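Side-chain contacts in uncharacterized protein (Staphylococcus aureus subsp. aureus Mu50, PDB 4QPV), which is of unknown function but belongs to the DUF1672 family, whose unusual fold repeats a kinked helix followed by three beta strands: residues D39-E42 with F43-H47; D116-S119 with T120-G123; L141-V144 with L145-Y148; T158-A161 with I162-Q166; D204-R207 with N208-Q212. All blocks are in the same frame, centred on the assembly; numbering follows the deposited sequence. Where two conformers were deposited one is given.

Interaction 1. Residues D39-E42 with F43-H47; sequences DAIE and FSKKH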
loop_
_atom_site.group_PDB
_atom_site.type_symbol
_atom_site.label_atom_id
_atom_site.label_comp_id
_atom_site.label_asym_id
_atom_site.label_seq_id
_atom_site.Cartn_x
_atom_site.Cartn_y
_atom_site.Cartn_z
ATOM N N ASP A 39 8.847 10.948 24.126
ATOM C CA ASP A 39 9.924 10.028 24.492
ATOM C C ASP A 39 10.104 8.948 23.407
ATOM O O ASP A 39 11.239 8.611 23.068
ATOM C CB ASP A 39 9.597 9.387 25.860
ATOM C CG ASP A 39 10.480 8.222 26.246
ATOM O OD1 ASP A 39 11.631 8.466 26.681
ATOM O OD2 ASP A 39 10.019 7.068 26.130
ATOM N N ALA A 40 8.985 8.409 22.888
ATOM C CA ALA A 40 8.968 7.394 21.825
ATOM C C ALA A 40 9.514 7.974 20.513
ATOM O O ALA A 40 10.331 7.333 19.850
ATOM C CB ALA A 40 7.552 6.866 21.635
ATOM N N ILE A 41 9.078 9.205 20.149
ATOM C CA ILE A 41 9.555 9.922 18.958
ATOM C C ILE A 41 11.073 10.139 19.073
ATOM O O ILE A 41 11.801 9.794 18.148
ATOM C CB ILE A 41 8.785 11.271 18.786
ATOM C CG1 ILE A 41 7.309 11.007 18.424
ATOM C CG2 ILE A 41 9.471 12.178 17.732
ATOM C CD1 ILE A 41 6.365 12.293 18.568
ATOM N N GLU A 42 11.553 10.664 20.214
ATOM C CA GLU A 42 12.990 10.863 20.413
ATOM C C GLU A 42 13.754 9.525 20.333
ATOM O O GLU A 42 14.831 9.479 19.726
ATOM C CB GLU A 42 13.264 11.581 21.753
ATOM C CG GLU A 42 14.734 11.723 22.103
ATOM C CD GLU A 42 15.601 12.739 21.379
ATOM O OE1 GLU A 42 15.183 13.274 20.324
ATOM O OE2 GLU A 42 16.723 12.994 21.880
ATOM N N PHE A 43 13.187 8.441 20.911
ATOM C CA PHE A 43 13.806 7.103 20.874
ATOM C C PHE A 43 14.010 6.626 19.423
ATOM O O PHE A 43 15.088 6.118 19.086
ATOM C CB PHE A 43 12.960 6.076 21.664
ATOM C CG PHE A 43 13.618 4.717 21.820
ATOM C CD1 PHE A 43 14.474 4.463 22.883
ATOM C CD2 PHE A 43 13.385 3.700 20.897
ATOM C CE1 PHE A 43 15.086 3.207 23.028
ATOM C CE2 PHE A 43 13.992 2.450 21.043
ATOM C CZ PHE A 43 14.842 2.212 22.108
ATOM N N SER A 44 12.983 6.804 18.563
ATOM C CA SER A 44 13.029 6.389 17.158
ATOM C C SER A 44 14.193 7.067 16.401
ATOM O O SER A 44 14.764 6.473 15.495
ATOM C CB SER A 44 11.702 6.694 16.462
ATOM O OG SER A 44 11.552 8.071 16.165
ATOM N N LYS A 45 14.518 8.306 16.766
ATOM C CA LYS A 45 15.589 9.066 16.124
ATOM C C LYS A 45 16.964 8.589 16.594
ATOM O O LYS A 45 17.900 8.548 15.805
ATOM C CB LYS A 45 15.424 10.566 16.414
ATOM C CG LYS A 45 14.202 11.173 15.754
ATOM C CD LYS A 45 13.924 12.546 16.339
ATOM C CE LYS A 45 12.666 13.182 15.800
ATOM N NZ LYS A 45 12.342 14.426 16.551
ATOM N N LYS A 46 17.079 8.218 17.862
ATOM C CA LYS A 46 18.349 7.789 18.445
ATOM C C LYS A 46 18.738 6.356 18.050
ATOM O O LYS A 46 19.916 5.993 18.172
ATOM C CB LYS A 46 18.278 7.907 19.972
ATOM C CG LYS A 46 18.377 9.342 20.481
ATOM C CD LYS A 46 19.816 9.820 20.558
ATOM C CE LYS A 46 19.905 11.294 20.868
ATOM N NZ LYS A 46 21.286 11.786 20.656
ATOM N N HIS A 47 17.767 5.542 17.581
ATOM C CA HIS A 47 18.020 4.138 17.252
ATOM C C HIS A 47 17.465 3.767 15.879
ATOM O O HIS A 47 17.110 2.614 15.653
ATOM C CB HIS A 47 17.413 3.222 18.340
ATOM C CG HIS A 47 17.860 3.593 19.714
ATOM N ND1 HIS A 47 19.102 3.203 20.197
ATOM C CD2 HIS A 47 17.268 4.401 20.620
ATOM C CE1 HIS A 47 19.210 3.765 21.389
ATOM N NE2 HIS A 47 18.128 4.488 21.688
HETATM O O HOH W 1 12.360 14.145 19.380
#
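Ile41 O takes two donors from the following turn of the helix. The hydroxyl of Ser44 reaches it at 2.6 Å from OG, close to the carbonyl plane, whereas the amide of Lys45 makes a weak bond of 3.4 Å from N. With chi1 at 76°, Ser44 OG is turned back between its own backbone N and carbonyl carbon, and this fold-back lets a short side chain serve the carbonyl three residues earlier. On the exposed side, side chains three and four residues apart run together, and no carboxylate touches an ammonium group. Ile41 and Lys45 run side by side, and the methyl CG2 of Ile41 lies 3.8 Å from Lys45 NZ. Glu42 bends at its second torsion, so that OE2 comes to 3.7 Å from Lys46 CE, while OE1 accepts from a water that accepts from Lys45 NZ. The ammonium and carboxylate are thus joined through solvent. At the end of the helix, His47 CD2 stands 3.4 Å above the centre of the Phe43 ring. Phe43 and Ser44 turn onto Val79 of strand 78-87 in the three-stranded antiparallel sheet, while Lys100, salt-bridged to Asp39, and Ile103, touching Phe43, lie in the loop after strand 90-98.

Interaction 2. Residues D116-S119 with T120-G123; sequences DDMS and TLVG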
loop_
_atom_site.group_PDB
_atom_site.type_symbol
_atom_site.label_atom_id
_atom_site.label_comp_id
_atom_site.label_asym_id
_atom_site.label_seq_id
_atom_site.Cartn_x
_atom_site.Cartn_y
_atom_site.Cartn_z
ATOM N N ASP A 116 -5.608 -10.642 14.781
ATOM C CA ASP A 116 -6.064 -9.944 13.572
ATOM C C ASP A 116 -4.947 -9.113 12.917
ATOM O O ASP A 116 -4.889 -9.060 11.693
ATOM C CB ASP A 116 -7.278 -9.042 13.880
ATOM C CG ASP A 116 -8.569 -9.771 14.250
ATOM O OD1 ASP A 116 -8.727 -10.953 13.855
ATOM O OD2 ASP A 116 -9.439 -9.143 14.901
ATOM N N ASP A 117 -4.075 -8.473 13.722
ATOM C CA ASP A 117 -2.972 -7.641 13.225
ATOM C C ASP A 117 -1.988 -8.453 12.379
ATOM O O ASP A 117 -1.490 -7.936 11.382
ATOM C CB ASP A 117 -2.245 -6.940 14.383
ATOM C CG ASP A 117 -3.081 -5.869 15.072
ATOM O OD1 ASP A 117 -4.008 -5.322 14.423
ATOM O OD2 ASP A 117 -2.805 -5.570 16.259
HETATM N N MSE A 118 -1.731 -9.725 12.751
HETATM C CA MSE A 118 -0.842 -10.599 11.977
HETATM C C MSE A 118 -1.545 -10.978 10.668
HETATM O O MSE A 118 -0.912 -10.908 9.615
HETATM C CB MSE A 118 -0.397 -11.842 12.774
HETATM C CG MSE A 118 0.477 -12.801 11.964
HETATM SE SE MSE A 118 1.951 -11.880 11.032
HETATM C CE MSE A 118 3.218 -11.916 12.447
ATOM N N SER A 119 -2.853 -11.353 10.736
ATOM C CA SER A 119 -3.641 -11.681 9.548
ATOM C C SER A 119 -3.685 -10.479 8.594
ATOM O O SER A 119 -3.523 -10.644 7.385
ATOM C CB SER A 119 -5.053 -12.114 9.936
ATOM O OG SER A 119 -5.108 -13.504 10.207
ATOM N N THR A 120 -3.858 -9.255 9.147
ATOM C CA THR A 120 -3.915 -8.017 8.363
ATOM C C THR A 120 -2.562 -7.791 7.664
ATOM O O THR A 120 -2.536 -7.492 6.476
ATOM C CB THR A 120 -4.347 -6.825 9.236
ATOM O OG1 THR A 120 -5.660 -7.104 9.749
ATOM C CG2 THR A 120 -4.387 -5.500 8.459
ATOM N N LEU A 121 -1.452 -7.986 8.396
ATOM C CA LEU A 121 -0.115 -7.839 7.826
ATOM C C LEU A 121 0.102 -8.861 6.723
ATOM O O LEU A 121 0.642 -8.513 5.681
ATOM C CB LEU A 121 0.963 -7.984 8.924
ATOM C CG LEU A 121 2.385 -7.723 8.455
ATOM C CD1 LEU A 121 2.551 -6.261 7.936
ATOM C CD2 LEU A 121 3.359 -8.023 9.561
ATOM N N VAL A 122 -0.344 -10.112 6.935
ATOM C CA VAL A 122 -0.268 -11.137 5.888
ATOM C C VAL A 122 -0.986 -10.612 4.612
ATOM O O VAL A 122 -0.414 -10.700 3.529
ATOM C CB VAL A 122 -0.820 -12.508 6.351
ATOM C CG1 VAL A 122 -1.044 -13.446 5.170
ATOM C CG2 VAL A 122 0.131 -13.155 7.364
ATOM N N GLY A 123 -2.190 -10.048 4.769
ATOM C CA GLY A 123 -2.961 -9.487 3.653
ATOM C C GLY A 123 -2.226 -8.362 2.944
ATOM O O GLY A 123 -2.249 -8.272 1.717
#
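Thr120 chi1 of -61° puts OG1 beside its own backbone N, facing Asp116 O, with CG2 anti to the backbone N, beside the carbonyl carbon; in Met118, a selenomethionine, chi1 of 177° sets CG anti to the backbone N, and the bend at chi2 then brings SE towards Leu121 and Val122. Asp116 O therefore receives both donors of one residue, Thr120 N at 2.8 Å and Thr120 OG1 at 2.9 Å. They come differently: the amide lies near the carbonyl plane, the hydroxyl well above it, 45° out and not on a lone pair. Further along helix 116-133, the amides of Leu121, Val122 and Gly123 continue the regular i to i+4 ladder. On the buried side the selenium of Met118 lies 4.3 Å from Val122 CG2 and 4.4 Å from Leu121 CD2, a loose apolar contact that is completed by Phe58 and Phe63 of helix 48-63 and by Leu184 and Tyr187 of helix 184-190. The chemistry is thus divided by side: a hydroxyl reinforces the backbone bonding on the exposed flank and ties up its own proton there, while the side chains of the buried flank meet through apolar contacts.

Interaction 3. Residues L141-V144 with L145-Y148; sequences LTEV and LKEY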
loop_
_atom_site.group_PDB
_atom_site.type_symbol
_atom_site.label_atom_id
_atom_site.label_comp_id
_atom_site.label_asym_id
_atom_site.label_seq_id
_atom_site.Cartn_x
_atom_site.Cartn_y
_atom_site.Cartn_z
ATOM N N LEU A 141 -2.065 -0.021 -16.286
ATOM C CA LEU A 141 -2.982 0.907 -15.618
ATOM C C LEU A 141 -2.208 2.137 -15.106
ATOM O O LEU A 141 -2.679 3.272 -15.281
ATOM C CB LEU A 141 -3.754 0.223 -14.460
ATOM C CG LEU A 141 -4.721 1.123 -13.639
ATOM C CD1 LEU A 141 -5.811 1.760 -14.543
ATOM C CD2 LEU A 141 -5.393 0.336 -12.533
ATOM N N THR A 142 -1.016 1.913 -14.509
ATOM C CA THR A 142 -0.196 3.022 -13.988
ATOM C C THR A 142 0.122 4.019 -15.110
ATOM O O THR A 142 -0.072 5.228 -14.943
ATOM C CB THR A 142 1.083 2.506 -13.336
ATOM O OG1 THR A 142 0.720 1.550 -12.337
ATOM C CG2 THR A 142 1.909 3.645 -12.710
ATOM N N GLU A 143 0.549 3.496 -16.259
ATOM C CA GLU A 143 0.864 4.286 -17.439
ATOM C C GLU A 143 -0.377 5.105 -17.909
ATOM O O GLU A 143 -0.254 6.299 -18.180
ATOM C CB GLU A 143 1.365 3.353 -18.548
ATOM C CG GLU A 143 1.740 4.082 -19.824
ATOM C CD GLU A 143 2.924 5.031 -19.725
ATOM O OE1 GLU A 143 3.714 4.931 -18.758
ATOM O OE2 GLU A 143 3.073 5.860 -20.647
ATOM N N VAL A 144 -1.566 4.470 -17.961
ATOM C CA VAL A 144 -2.806 5.142 -18.394
ATOM C C VAL A 144 -3.167 6.280 -17.412
ATOM O O VAL A 144 -3.591 7.351 -17.843
ATOM C CB VAL A 144 -3.986 4.141 -18.594
ATOM C CG1 VAL A 144 -5.304 4.874 -18.879
ATOM C CG2 VAL A 144 -3.681 3.141 -19.719
ATOM N N LEU A 145 -2.938 6.083 -16.111
ATOM C CA LEU A 145 -3.244 7.117 -15.120
ATOM C C LEU A 145 -2.301 8.326 -15.290
ATOM O O LEU A 145 -2.745 9.462 -15.159
ATOM C CB LEU A 145 -3.206 6.537 -13.699
ATOM C CG LEU A 145 -4.448 5.669 -13.380
ATOM C CD1 LEU A 145 -4.178 4.729 -12.243
ATOM C CD2 LEU A 145 -5.688 6.554 -13.091
ATOM N N LYS A 146 -1.044 8.081 -15.690
ATOM C CA LYS A 146 -0.071 9.144 -15.998
ATOM C C LYS A 146 -0.501 9.893 -17.265
ATOM O O LYS A 146 -0.414 11.117 -17.318
ATOM C CB LYS A 146 1.330 8.542 -16.201
ATOM C CG LYS A 146 2.015 8.111 -14.896
ATOM C CD LYS A 146 3.276 7.320 -15.259
ATOM C CE LYS A 146 3.985 6.792 -14.033
ATOM N NZ LYS A 146 5.248 6.091 -14.434
ATOM N N GLU A 147 -0.980 9.137 -18.272
ATOM C CA GLU A 147 -1.442 9.655 -19.568
ATOM C C GLU A 147 -2.576 10.663 -19.425
ATOM O O GLU A 147 -2.620 11.639 -20.171
ATOM C CB GLU A 147 -1.951 8.519 -20.476
ATOM C CG GLU A 147 -0.929 7.575 -21.096
ATOM C CD GLU A 147 -1.555 6.555 -22.033
ATOM O OE1 GLU A 147 -2.613 6.872 -22.624
ATOM O OE2 GLU A 147 -0.996 5.443 -22.176
ATOM N N TYR A 148 -3.503 10.430 -18.486
ATOM C CA TYR A 148 -4.679 11.293 -18.378
ATOM C C TYR A 148 -4.714 12.321 -17.252
ATOM O O TYR A 148 -5.754 12.999 -17.098
ATOM C CB TYR A 148 -5.929 10.398 -18.323
ATOM C CG TYR A 148 -6.233 9.762 -19.663
ATOM C CD1 TYR A 148 -6.829 10.495 -20.690
ATOM C CD2 TYR A 148 -5.870 8.445 -19.932
ATOM C CE1 TYR A 148 -7.076 9.924 -21.938
ATOM C CE2 TYR A 148 -6.110 7.865 -21.182
ATOM C CZ TYR A 148 -6.734 8.601 -22.172
ATOM O OH TYR A 148 -7.009 8.018 -23.390
HETATM O O HOH W 2 4.164 4.236 -16.242
HETATM O O HOH W 3 1.617 6.180 -22.871
#
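Leu141 and Leu145 cross obliquely on the buried face of the helix, with Leu145 CD1 resting 3.9 Å from Leu141 CG. Three residues on, Val144 and Tyr148 instead lie side by side and point the same way: Val144 CG1 is 3.8 Å from Tyr148 CD2, and Val144 O sits at the edge of the ring, near its plane. Tyr148 N donates to this same carbonyl oxygen, while ring atom CD2 lies beside it.

Helix 135-147 thus shows the usual amphipathic division. Its inner face packs on helix 234-249, where Leu145 meets Phe244, Val144 meets Leu248 and Tyr148 meets Val247, and on Tyr175 of strand 175-178; Tyr148 OH is hydrogen-bonded to Lys251.

The outer face is polar and bridged by solvent. Thr142 and Lys146 run alongside each other, the methyl CG2 of Thr142 lying 4.0 Å from Lys146 CE, while Thr142 OG1 is occupied by Leu138 O. Glu143, bent at its second torsion (chi2 65°), brings its carboxylate near Lys146 without direct contact between the charges; a water donates to Glu143 OE1 at 2.6 Å and accepts from Lys146 NZ at 2.8 Å. Against Glu147 the same side chain stands at about a right angle, the carboxylate planes 63° apart. In the conformer described for Glu147, two acidic oxygens, Glu143 OE2 and Glu147 OE2, approach to 4.4 Å, and a second water donates to both, which would partly offset the repulsion between like charges.

Interaction 4. Residues T158-A161 with I162-Q166; sequences TENA and IMKTQ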
loop_
_atom_site.group_PDB
_atom_site.type_symbol
_atom_site.label_atom_id
_atom_site.label_comp_id
_atom_site.label_asym_id
_atom_site.label_seq_id
_atom_site.Cartn_x
_atom_site.Cartn_y
_atom_site.Cartn_z
ATOM N N THR A 158 2.900 12.093 -3.985
ATOM C CA THR A 158 4.283 12.064 -4.461
ATOM C C THR A 158 4.876 10.688 -4.108
ATOM O O THR A 158 4.378 10.000 -3.194
ATOM C CB THR A 158 5.144 13.174 -3.825
ATOM O OG1 THR A 158 5.269 12.904 -2.407
ATOM C CG2 THR A 158 4.599 14.581 -4.096
ATOM N N GLU A 159 5.965 10.316 -4.781
ATOM C CA GLU A 159 6.644 9.058 -4.494
ATOM C C GLU A 159 7.161 9.063 -3.044
ATOM O O GLU A 159 7.035 8.048 -2.355
ATOM C CB GLU A 159 7.787 8.814 -5.501
ATOM C CG GLU A 159 7.286 8.522 -6.907
ATOM C CD GLU A 159 8.333 8.007 -7.879
ATOM O OE1 GLU A 159 8.657 6.800 -7.814
ATOM O OE2 GLU A 159 8.802 8.800 -8.728
ATOM N N ASN A 160 7.700 10.199 -2.551
ATOM C CA ASN A 160 8.204 10.252 -1.172
ATOM C C ASN A 160 7.092 10.057 -0.160
ATOM O O ASN A 160 7.284 9.344 0.825
ATOM C CB ASN A 160 8.918 11.557 -0.882
ATOM C CG ASN A 160 10.355 11.564 -1.296
ATOM O OD1 ASN A 160 10.786 12.414 -2.066
ATOM N ND2 ASN A 160 11.123 10.619 -0.790
ATOM N N ALA A 161 5.915 10.665 -0.424
ATOM C CA ALA A 161 4.784 10.527 0.493
ATOM C C ALA A 161 4.369 9.055 0.622
ATOM O O ALA A 161 4.171 8.588 1.742
ATOM C CB ALA A 161 3.600 11.370 0.009
ATOM N N ILE A 162 4.262 8.317 -0.501
ATOM C CA ILE A 162 3.815 6.915 -0.395
ATOM C C ILE A 162 4.898 6.032 0.277
ATOM O O ILE A 162 4.555 5.133 1.049
ATOM C CB ILE A 162 3.338 6.313 -1.750
ATOM C CG1 ILE A 162 4.473 6.174 -2.758
ATOM C CG2 ILE A 162 2.117 7.089 -2.355
ATOM C CD1 ILE A 162 4.123 5.399 -4.014
HETATM N N MSE A 163 6.177 6.314 -0.002
HETATM C CA MSE A 163 7.273 5.516 0.570
HETATM C C MSE A 163 7.389 5.724 2.079
HETATM O O MSE A 163 7.562 4.741 2.816
HETATM C CB MSE A 163 8.608 5.842 -0.119
HETATM C CG MSE A 163 8.709 5.261 -1.525
HETATM SE SE MSE A 163 8.495 3.297 -1.610
HETATM C CE MSE A 163 7.180 3.302 -2.960
ATOM N N LYS A 164 7.233 6.949 2.553
ATOM C CA LYS A 164 7.387 7.244 3.978
ATOM C C LYS A 164 6.137 7.170 4.839
ATOM O O LYS A 164 6.281 7.102 6.071
ATOM C CB LYS A 164 7.986 8.647 4.106
ATOM C CG LYS A 164 9.404 8.699 3.551
ATOM C CD LYS A 164 10.053 10.050 3.666
ATOM C CE LYS A 164 11.406 10.009 2.978
ATOM N NZ LYS A 164 12.375 10.950 3.601
ATOM N N THR A 165 4.920 7.257 4.242
ATOM C CA THR A 165 3.735 7.392 5.098
ATOM C C THR A 165 2.647 6.341 4.904
ATOM O O THR A 165 1.660 6.367 5.648
ATOM C CB THR A 165 3.110 8.799 4.914
ATOM O OG1 THR A 165 2.389 8.897 3.674
ATOM C CG2 THR A 165 4.132 9.939 5.028
ATOM N N GLN A 166 2.775 5.468 3.900
ATOM C CA GLN A 166 1.716 4.496 3.591
ATOM C C GLN A 166 2.202 3.078 3.838
ATOM O O GLN A 166 3.406 2.809 3.726
ATOM C CB GLN A 166 1.223 4.684 2.138
ATOM C CG GLN A 166 0.772 6.150 1.824
ATOM C CD GLN A 166 -0.460 6.584 2.605
ATOM O OE1 GLN A 166 -1.500 5.912 2.623
ATOM N NE2 GLN A 166 -0.374 7.730 3.267
#
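Ala161 O is the tightly held point of this short helix. Thr165 reaches it twice, through its hydroxyl, OG1 at 2.6 Å, and through its backbone, N at 2.9 Å, and the two donors arrive from opposite faces of the carbonyl plane, the hydroxyl 39° above it. With chi1 at 76°, Thr165 OG1 lies between its own N and carbonyl carbon, within reach of Ala161 O. The oxygen that donates here also accepts: Gln166 NE2 points to Thr165 OG1 at 3.0 Å, nearly in its amide plane, and gives its other bond to Pro274 O, so that a relay runs from a loop through two side chains into the end of the helix. Close packing also marks Ile162, whose CG1 comes to 3.2 Å from Glu159 O.

The outer side is slacker. Asn160 and Lys164 lie alongside each other and point the same way, with nothing closer between their side chains than Asn160 ND2 to Lys164 CE at 3.8 Å.

In the last turn, where the threonine hydroxyl is second donor to the carbonyl of Ala161, Met163 O and Lys164 O are taken by Thr70 and Asn71. At the start, Thr158 OG1 accepts the amide of Ala161, with N at 3.1 Å, and is also bonded to Tyr27 O: a threonine N-cap opening helix 159-165, a two-turn helix tied by its C-terminal carbonyls to strand 67-75.

Interaction 5. Residues D204-R207 with N208-Q212; sequences DGMR and NSKKQ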
loop_
_atom_site.group_PDB
_atom_site.type_symbol
_atom_site.label_atom_id
_atom_site.label_comp_id
_atom_site.label_asym_id
_atom_site.label_seq_id
_atom_site.Cartn_x
_atom_site.Cartn_y
_atom_site.Cartn_z
ATOM N N ASP A 204 0.283 -19.824 -11.697
ATOM C CA ASP A 204 -0.422 -21.102 -11.515
ATOM C C ASP A 204 -0.622 -21.380 -10.012
ATOM O O ASP A 204 -1.713 -21.774 -9.594
ATOM C CB ASP A 204 0.372 -22.266 -12.172
ATOM C CG ASP A 204 0.213 -22.414 -13.681
ATOM O OD1 ASP A 204 -0.404 -21.524 -14.309
ATOM O OD2 ASP A 204 0.715 -23.415 -14.233
ATOM N N GLY A 205 0.424 -21.135 -9.230
ATOM C CA GLY A 205 0.425 -21.309 -7.778
ATOM C C GLY A 205 -0.594 -20.434 -7.071
ATOM O O GLY A 205 -1.285 -20.901 -6.157
HETATM N N MSE A 206 -0.706 -19.160 -7.512
HETATM C CA MSE A 206 -1.660 -18.167 -6.995
HETATM C C MSE A 206 -3.096 -18.621 -7.267
HETATM O O MSE A 206 -3.949 -18.487 -6.387
HETATM C CB MSE A 206 -1.414 -16.783 -7.627
HETATM C CG MSE A 206 -0.201 -16.063 -7.055
HETATM SE SE MSE A 206 -0.337 -15.621 -5.160
HETATM C CE MSE A 206 -1.533 -14.122 -5.318
ATOM N N ARG A 207 -3.359 -19.154 -8.486
ATOM C CA ARG A 207 -4.664 -19.700 -8.881
ATOM C C ARG A 207 -5.040 -20.872 -7.973
ATOM O O ARG A 207 -6.140 -20.876 -7.422
ATOM C CB ARG A 207 -4.680 -20.145 -10.360
ATOM C CG ARG A 207 -4.900 -18.997 -11.335
ATOM C CD ARG A 207 -4.801 -19.456 -12.779
ATOM N NE ARG A 207 -4.209 -18.412 -13.618
ATOM C CZ ARG A 207 -3.008 -18.488 -14.184
ATOM N NH1 ARG A 207 -2.266 -19.578 -14.040
ATOM N NH2 ARG A 207 -2.551 -17.486 -14.921
ATOM N N ASN A 208 -4.106 -21.829 -7.778
ATOM C CA ASN A 208 -4.299 -23.005 -6.927
ATOM C C ASN A 208 -4.527 -22.598 -5.463
ATOM O O ASN A 208 -5.394 -23.178 -4.819
ATOM C CB ASN A 208 -3.099 -23.977 -7.041
ATOM C CG ASN A 208 -3.228 -25.214 -6.176
ATOM O OD1 ASN A 208 -4.137 -26.038 -6.347
ATOM N ND2 ASN A 208 -2.320 -25.365 -5.217
ATOM N N SER A 209 -3.793 -21.576 -4.955
ATOM C CA SER A 209 -3.954 -21.103 -3.572
ATOM C C SER A 209 -5.402 -20.645 -3.306
ATOM O O SER A 209 -5.984 -21.008 -2.279
ATOM C CB SER A 209 -2.977 -19.969 -3.262
ATOM O OG SER A 209 -3.318 -18.776 -3.954
ATOM N N LYS A 210 -5.985 -19.906 -4.258
ATOM C CA LYS A 210 -7.351 -19.396 -4.167
ATOM C C LYS A 210 -8.375 -20.517 -4.136
ATOM O O LYS A 210 -9.376 -20.399 -3.427
ATOM C CB LYS A 210 -7.659 -18.443 -5.329
ATOM C CG LYS A 210 -7.057 -17.063 -5.101
ATOM C CD LYS A 210 -7.396 -16.072 -6.204
ATOM C CE LYS A 210 -6.787 -14.713 -5.931
ATOM N NZ LYS A 210 -5.302 -14.771 -5.858
ATOM N N LYS A 211 -8.133 -21.594 -4.909
ATOM C CA LYS A 211 -9.017 -22.753 -4.962
ATOM C C LYS A 211 -8.968 -23.481 -3.616
ATOM O O LYS A 211 -10.017 -23.753 -3.044
ATOM C CB LYS A 211 -8.630 -23.683 -6.125
ATOM C CG LYS A 211 -9.772 -24.564 -6.605
ATOM C CD LYS A 211 -9.405 -25.336 -7.865
ATOM C CE LYS A 211 -10.551 -26.186 -8.362
ATOM N NZ LYS A 211 -10.195 -26.918 -9.607
ATOM N N GLN A 212 -7.758 -23.715 -3.081
ATOM C CA GLN A 212 -7.544 -24.424 -1.812
ATOM C C GLN A 212 -8.099 -23.643 -0.596
ATOM O O GLN A 212 -8.672 -24.256 0.312
ATOM C CB GLN A 212 -6.048 -24.739 -1.608
ATOM C CG GLN A 212 -5.418 -25.672 -2.664
ATOM C CD GLN A 212 -6.271 -26.858 -3.082
ATOM O OE1 GLN A 212 -6.667 -27.700 -2.265
ATOM N NE2 GLN A 212 -6.564 -26.948 -4.380
HETATM O O HOH W 4 -0.537 -23.180 -4.932
#
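Two flat groups frame this contact, the amide of Asn208 and the guanidinium of Arg207. Asn208 reaches back to Gly205 through a water, which accepts from Asn208 ND2 at 2.8 Å and donates to Gly205 O at 2.7 Å; on the other branch Asn208 OD1 has a weak bond from Gln212 NE2. The guanidinium receives the carboxyl carbon of Asp204 in its plane at the edge, and the salt bridge runs from Arg207 NH1 to Asp204 OD1 at 2.7 Å.

These polar links lie on the exposed surface of helix 199-212, whose other side packs on helix 116-133: Met206 meets Phe129 and Ala133 there, and joins Ser209 on Phe191 of a loop. On this inner side Met206 O is gripped by two donors from the same face of its plane, Ser209 OG at 2.5 Å and Lys210 N at 3.3 Å. A serine chi1 of 70° sets the hydroxyl between its own N and carbonyl carbon, from where it meets Met206 O. Met206, a selenomethionine bent at two torsions, brings its terminal methyl CE to 3.9 Å from Lys210 NZ, the lysine chain crossing it at a slant and curling at chi4; the ammonium is satisfied by a salt bridge to Glu130.

Overall arrangement
The five contacts follow one another in series along the chain, each centred on one helix: 38-46, 116-133, 135-147, 159-165 and 199-212. None touches another. The nearest pair is interactions 3 and 4, about 7 Å between nearest atoms, and the farthest apart are interactions 1 and 5, with centres 43 Å apart on opposite sides of the chain's centre. Interaction 4 lies closest to that centre, about 10 Å away. Helix 38-46 and helix 159-165 both contact the three-stranded antiparallel sheet, helix 135-147 touches strand 175-178 of the mixed sheet, and helix 199-212 packs on helix 116-133. Local side-chain pairing is thus repeated at separate points of one DUF1672 fold.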